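Local coordinates for protein trehalose monomycolate exporter MmpL3 (Mycobacterium tuberculosis, PDB 7NVH) that exports trehalose monomycolate, a mycolic acid carrier, across the mycobacterial inner membrane, probably driven by the proton gradient as in other RND-family transporters, at residues T594-F606 with K697-D710. Sequence-based numbering, arbitrary orientation.
Sequences TLGSTMGILTWIF and KYLAFGLMAALLLD
An aromatic cluster of F606, Y698 and F701 closes one end of this helix-helix packing in the membrane domain of an RND-type transporter, and knobs-into-holes contacts continue it. The segments run nearer antiparallel than parallel, at 135°, with their axes 9.0 Å apart at closest approach. Y698 CB lies almost on the normal of the F606 ring, 3.4 Å from its centroid, a CH-pi contact. Because Y698 CG stands between its own backbone N and carbonyl carbon (chi1 60°), the tyrosine ring also turns an edge to the face of F606. F606 in turn directs its edge, offset, at the face of F701, with the two planes 76° apart. F701 is itself a knob among I601, L602, I605 and F606: I601 CG2 meets its ring edge in plane, while L602 CD2 comes in obliquely, 3.7 Å from F701 CD2. Further along, with no side chain on G702, L602 lies against its backbone, CD1 3.7 Å from G702 CA. T598 fills the hole formed by G702, A705, A706 and L709. Its OG1 lies over A706 but donates to T594 O at 2.9 Å, so the hydroxyl is satisfied within its own helix. Beyond the pair, Y698 OH bonds T623 N and S597 OG bonds M407 O, while helix 624-654 packs against Y698, L707 and D710 and helix 671-689 against A700, M704 and L707.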
loop_
_atom_site.group_PDB
_atom_site.type_symbol
_atom_site.label_atom_id
_atom_site.label_comp_id
_atom_site.label_asym_id
_atom_site.label_seq_id
_atom_site.Cartn_x
_atom_site.Cartn_y
_atom_site.Cartn_z
ATOM N N THR A 594 15.373 1.525 -12.074
ATOM C CA THR A 594 14.926 2.346 -10.953
ATOM C C THR A 594 14.188 1.511 -9.918
ATOM O O THR A 594 14.380 1.697 -8.712
ATOM C CB THR A 594 14.037 3.484 -11.453
ATOM O OG1 THR A 594 14.724 4.214 -12.476
ATOM C CG2 THR A 594 13.694 4.427 -10.315
ATOM N N LEU A 595 13.341 0.586 -10.370
ATOM C CA LEU A 595 12.632 -0.288 -9.442
ATOM C C LEU A 595 13.601 -1.157 -8.654
ATOM O O LEU A 595 13.451 -1.325 -7.439
ATOM C CB LEU A 595 11.636 -1.155 -10.206
ATOM C CG LEU A 595 10.896 -2.227 -9.412
ATOM C CD1 LEU A 595 10.225 -1.629 -8.189
ATOM C CD2 LEU A 595 9.884 -2.917 -10.302
ATOM N N GLY A 596 14.603 -1.719 -9.331
ATOM C CA GLY A 596 15.584 -2.533 -8.634
ATOM C C GLY A 596 16.354 -1.746 -7.592
ATOM O O GLY A 596 16.546 -2.210 -6.465
ATOM N N SER A 597 16.798 -0.539 -7.950
ATOM C CA SER A 597 17.530 0.285 -6.994
ATOM C C SER A 597 16.649 0.696 -5.822
ATOM O O SER A 597 17.108 0.725 -4.673
ATOM C CB SER A 597 18.103 1.513 -7.693
ATOM O OG SER A 597 18.907 1.126 -8.789
ATOM N N THR A 598 15.384 1.025 -6.091
ATOM C CA THR A 598 14.471 1.394 -5.016
ATOM C C THR A 598 14.249 0.233 -4.060
ATOM O O THR A 598 14.255 0.417 -2.838
ATOM C CB THR A 598 13.142 1.866 -5.601
ATOM O OG1 THR A 598 13.347 3.084 -6.326
ATOM C CG2 THR A 598 12.129 2.105 -4.497
ATOM N N MET A 599 14.055 -0.975 -4.595
ATOM C CA MET A 599 13.869 -2.133 -3.727
ATOM C C MET A 599 15.131 -2.431 -2.930
ATOM O O MET A 599 15.053 -2.806 -1.754
ATOM C CB MET A 599 13.446 -3.347 -4.551
ATOM C CG MET A 599 11.956 -3.396 -4.840
ATOM S SD MET A 599 11.414 -4.988 -5.489
ATOM C CE MET A 599 12.696 -5.327 -6.693
ATOM N N GLY A 600 16.302 -2.263 -3.544
ATOM C CA GLY A 600 17.540 -2.453 -2.807
ATOM C C GLY A 600 17.695 -1.469 -1.663
ATOM O O GLY A 600 18.087 -1.845 -0.557
ATOM N N ILE A 601 17.381 -0.196 -1.912
ATOM C CA ILE A 601 17.463 0.813 -0.859
ATOM C C ILE A 601 16.461 0.513 0.248
ATOM O O ILE A 601 16.776 0.619 1.441
ATOM C CB ILE A 601 17.252 2.219 -1.450
ATOM C CG1 ILE A 601 18.543 2.727 -2.089
ATOM C CG2 ILE A 601 16.772 3.188 -0.385
ATOM C CD1 ILE A 601 18.326 3.835 -3.091
ATOM N N LEU A 602 15.238 0.130 -0.129
ATOM C CA LEU A 602 14.226 -0.203 0.866
ATOM C C LEU A 602 14.672 -1.365 1.736
ATOM O O LEU A 602 14.493 -1.338 2.957
ATOM C CB LEU A 602 12.903 -0.537 0.182
ATOM C CG LEU A 602 12.067 0.636 -0.316
ATOM C CD1 LEU A 602 10.692 0.149 -0.732
ATOM C CD2 LEU A 602 11.962 1.699 0.760
ATOM N N THR A 603 15.244 -2.404 1.127
ATOM C CA THR A 603 15.743 -3.525 1.912
ATOM C C THR A 603 16.865 -3.083 2.840
ATOM O O THR A 603 16.859 -3.402 4.032
ATOM C CB THR A 603 16.218 -4.646 0.992
ATOM O OG1 THR A 603 15.118 -5.112 0.203
ATOM C CG2 THR A 603 16.771 -5.792 1.809
ATOM N N TRP A 604 17.816 -2.306 2.317
ATOM C CA TRP A 604 18.951 -1.882 3.127
ATOM C C TRP A 604 18.519 -1.035 4.313
ATOM O O TRP A 604 19.165 -1.067 5.363
ATOM C CB TRP A 604 19.948 -1.108 2.268
ATOM C CG TRP A 604 21.189 -0.717 2.998
ATOM C CD1 TRP A 604 22.234 -1.525 3.330
ATOM C CD2 TRP A 604 21.523 0.588 3.480
ATOM N NE1 TRP A 604 23.196 -0.807 3.993
ATOM C CE2 TRP A 604 22.782 0.495 4.097
ATOM C CE3 TRP A 604 20.877 1.826 3.450
ATOM C CZ2 TRP A 604 23.409 1.591 4.680
ATOM C CZ3 TRP A 604 21.500 2.913 4.030
ATOM C CH2 TRP A 604 22.753 2.788 4.636
ATOM N N ILE A 605 17.439 -0.278 4.170
ATOM C CA ILE A 605 17.026 0.612 5.250
ATOM C C ILE A 605 16.082 -0.080 6.227
ATOM O O ILE A 605 16.250 0.038 7.442
ATOM C CB ILE A 605 16.402 1.890 4.665
ATOM C CG1 ILE A 605 17.501 2.762 4.063
ATOM C CG2 ILE A 605 15.646 2.657 5.729
ATOM C CD1 ILE A 605 16.999 3.982 3.365
ATOM N N PHE A 606 15.092 -0.822 5.736
ATOM C CA PHE A 606 14.053 -1.373 6.595
ATOM C C PHE A 606 14.321 -2.804 7.037
ATOM O O PHE A 606 13.979 -3.163 8.166
ATOM C CB PHE A 606 12.700 -1.294 5.885
ATOM C CG PHE A 606 12.208 0.108 5.704
ATOM C CD1 PHE A 606 11.459 0.724 6.688
ATOM C CD2 PHE A 606 12.520 0.822 4.564
ATOM C CE1 PHE A 606 11.018 2.016 6.531
ATOM C CE2 PHE A 606 12.082 2.116 4.403
ATOM C CZ PHE A 606 11.331 2.715 5.388
ATOM N N LYS A 697 5.275 3.558 6.030
ATOM C CA LYS A 697 6.578 4.210 6.037
ATOM C C LYS A 697 7.427 3.751 4.863
ATOM O O LYS A 697 7.953 4.575 4.110
ATOM C CB LYS A 697 7.310 3.949 7.351
ATOM C CG LYS A 697 6.712 4.645 8.550
ATOM C CD LYS A 697 7.535 4.375 9.789
ATOM C CE LYS A 697 8.780 5.234 9.813
ATOM N NZ LYS A 697 8.644 6.360 10.772
ATOM N N TYR A 698 7.564 2.436 4.674
ATOM C CA TYR A 698 8.422 2.000 3.582
ATOM C C TYR A 698 7.734 2.070 2.227
ATOM O O TYR A 698 8.431 2.210 1.221
ATOM C CB TYR A 698 9.004 0.601 3.835
ATOM C CG TYR A 698 8.061 -0.564 4.014
ATOM C CD1 TYR A 698 7.285 -1.033 2.968
ATOM C CD2 TYR A 698 8.010 -1.248 5.220
ATOM C CE1 TYR A 698 6.452 -2.117 3.135
ATOM C CE2 TYR A 698 7.177 -2.330 5.396
ATOM C CZ TYR A 698 6.399 -2.761 4.351
ATOM O OH TYR A 698 5.569 -3.843 4.521
ATOM N N LEU A 699 6.401 2.054 2.167
ATOM C CA LEU A 699 5.742 2.377 0.901
ATOM C C LEU A 699 6.080 3.799 0.458
ATOM O O LEU A 699 6.543 4.026 -0.671
ATOM C CB LEU A 699 4.231 2.199 1.040
ATOM C CG LEU A 699 3.360 2.674 -0.123
ATOM C CD1 LEU A 699 3.614 1.851 -1.368
ATOM C CD2 LEU A 699 1.894 2.619 0.257
ATOM N N ALA A 700 5.877 4.770 1.350
ATOM C CA ALA A 700 6.155 6.160 1.018
ATOM C C ALA A 700 7.639 6.385 0.769
ATOM O O ALA A 700 8.013 7.182 -0.096
ATOM C CB ALA A 700 5.653 7.074 2.132
ATOM N N PHE A 701 8.502 5.696 1.515
ATOM C CA PHE A 701 9.932 5.883 1.311
ATOM C C PHE A 701 10.390 5.262 -0.001
ATOM O O PHE A 701 11.290 5.797 -0.652
ATOM C CB PHE A 701 10.715 5.306 2.488
ATOM C CG PHE A 701 12.149 5.738 2.523
ATOM C CD1 PHE A 701 12.547 6.754 3.370
ATOM C CD2 PHE A 701 13.095 5.137 1.717
ATOM C CE1 PHE A 701 13.858 7.166 3.410
ATOM C CE2 PHE A 701 14.406 5.545 1.750
ATOM C CZ PHE A 701 14.790 6.561 2.600
ATOM N N GLY A 702 9.793 4.141 -0.406
ATOM C CA GLY A 702 10.075 3.612 -1.726
ATOM C C GLY A 702 9.653 4.568 -2.821
ATOM O O GLY A 702 10.379 4.767 -3.797
ATOM N N LEU A 703 8.482 5.191 -2.664
ATOM C CA LEU A 703 8.076 6.210 -3.628
ATOM C C LEU A 703 9.068 7.369 -3.662
ATOM O O LEU A 703 9.463 7.830 -4.741
ATOM C CB LEU A 703 6.672 6.719 -3.305
ATOM C CG LEU A 703 5.507 6.059 -4.045
ATOM C CD1 LEU A 703 5.606 6.337 -5.536
ATOM C CD2 LEU A 703 5.453 4.564 -3.782
ATOM N N MET A 704 9.491 7.846 -2.488
ATOM C CA MET A 704 10.430 8.963 -2.437
ATOM C C MET A 704 11.750 8.606 -3.101
ATOM O O MET A 704 12.302 9.400 -3.867
ATOM C CB MET A 704 10.676 9.395 -0.992
ATOM C CG MET A 704 9.715 10.434 -0.477
ATOM S SD MET A 704 9.998 10.779 1.264
ATOM C CE MET A 704 11.774 10.993 1.286
ATOM N N ALA A 705 12.281 7.419 -2.808
ATOM C CA ALA A 705 13.540 7.009 -3.417
ATOM C C ALA A 705 13.398 6.863 -4.923
ATOM O O ALA A 705 14.279 7.294 -5.679
ATOM C CB ALA A 705 14.024 5.701 -2.792
ATOM N N ALA A 706 12.291 6.274 -5.381
ATOM C CA ALA A 706 12.092 6.084 -6.811
ATOM C C ALA A 706 12.059 7.417 -7.540
ATOM O O ALA A 706 12.728 7.591 -8.563
ATOM C CB ALA A 706 10.805 5.300 -7.064
ATOM N N LEU A 707 11.305 8.385 -7.015
ATOM C CA LEU A 707 11.231 9.666 -7.711
ATOM C C LEU A 707 12.499 10.491 -7.544
ATOM O O LEU A 707 12.885 11.206 -8.473
ATOM C CB LEU A 707 10.005 10.466 -7.275
ATOM C CG LEU A 707 8.693 9.989 -7.907
ATOM C CD1 LEU A 707 8.203 8.657 -7.372
ATOM C CD2 LEU A 707 7.628 11.056 -7.784
ATOM N N LEU A 708 13.171 10.399 -6.397
ATOM C CA LEU A 708 14.452 11.079 -6.249
ATOM C C LEU A 708 15.436 10.584 -7.296
ATOM O O LEU A 708 16.088 11.382 -7.977
ATOM C CB LEU A 708 14.995 10.872 -4.833
ATOM C CG LEU A 708 16.294 11.554 -4.384
ATOM C CD1 LEU A 708 16.291 11.698 -2.875
ATOM C CD2 LEU A 708 17.536 10.784 -4.816
ATOM N N LEU A 709 15.532 9.264 -7.467
ATOM C CA LEU A 709 16.406 8.727 -8.502
ATOM C C LEU A 709 15.923 9.176 -9.873
ATOM O O LEU A 709 16.684 9.769 -10.645
ATOM C CB LEU A 709 16.440 7.203 -8.419
ATOM C CG LEU A 709 17.304 6.615 -7.305
ATOM C CD1 LEU A 709 16.985 5.144 -7.110
ATOM C CD2 LEU A 709 18.777 6.811 -7.615
ATOM N N ASP A 710 14.660 8.953 -10.209
ATOM C CA ASP A 710 14.128 9.245 -11.567
ATOM C C ASP A 710 14.125 10.723 -11.919
ATOM O O ASP A 710 14.003 11.025 -13.088
ATOM C CB ASP A 710 12.679 8.816 -11.721
ATOM C CG ASP A 710 12.387 8.153 -13.052
ATOM O OD1 ASP A 710 12.650 6.942 -13.171
ATOM O OD2 ASP A 710 11.908 8.853 -13.962
#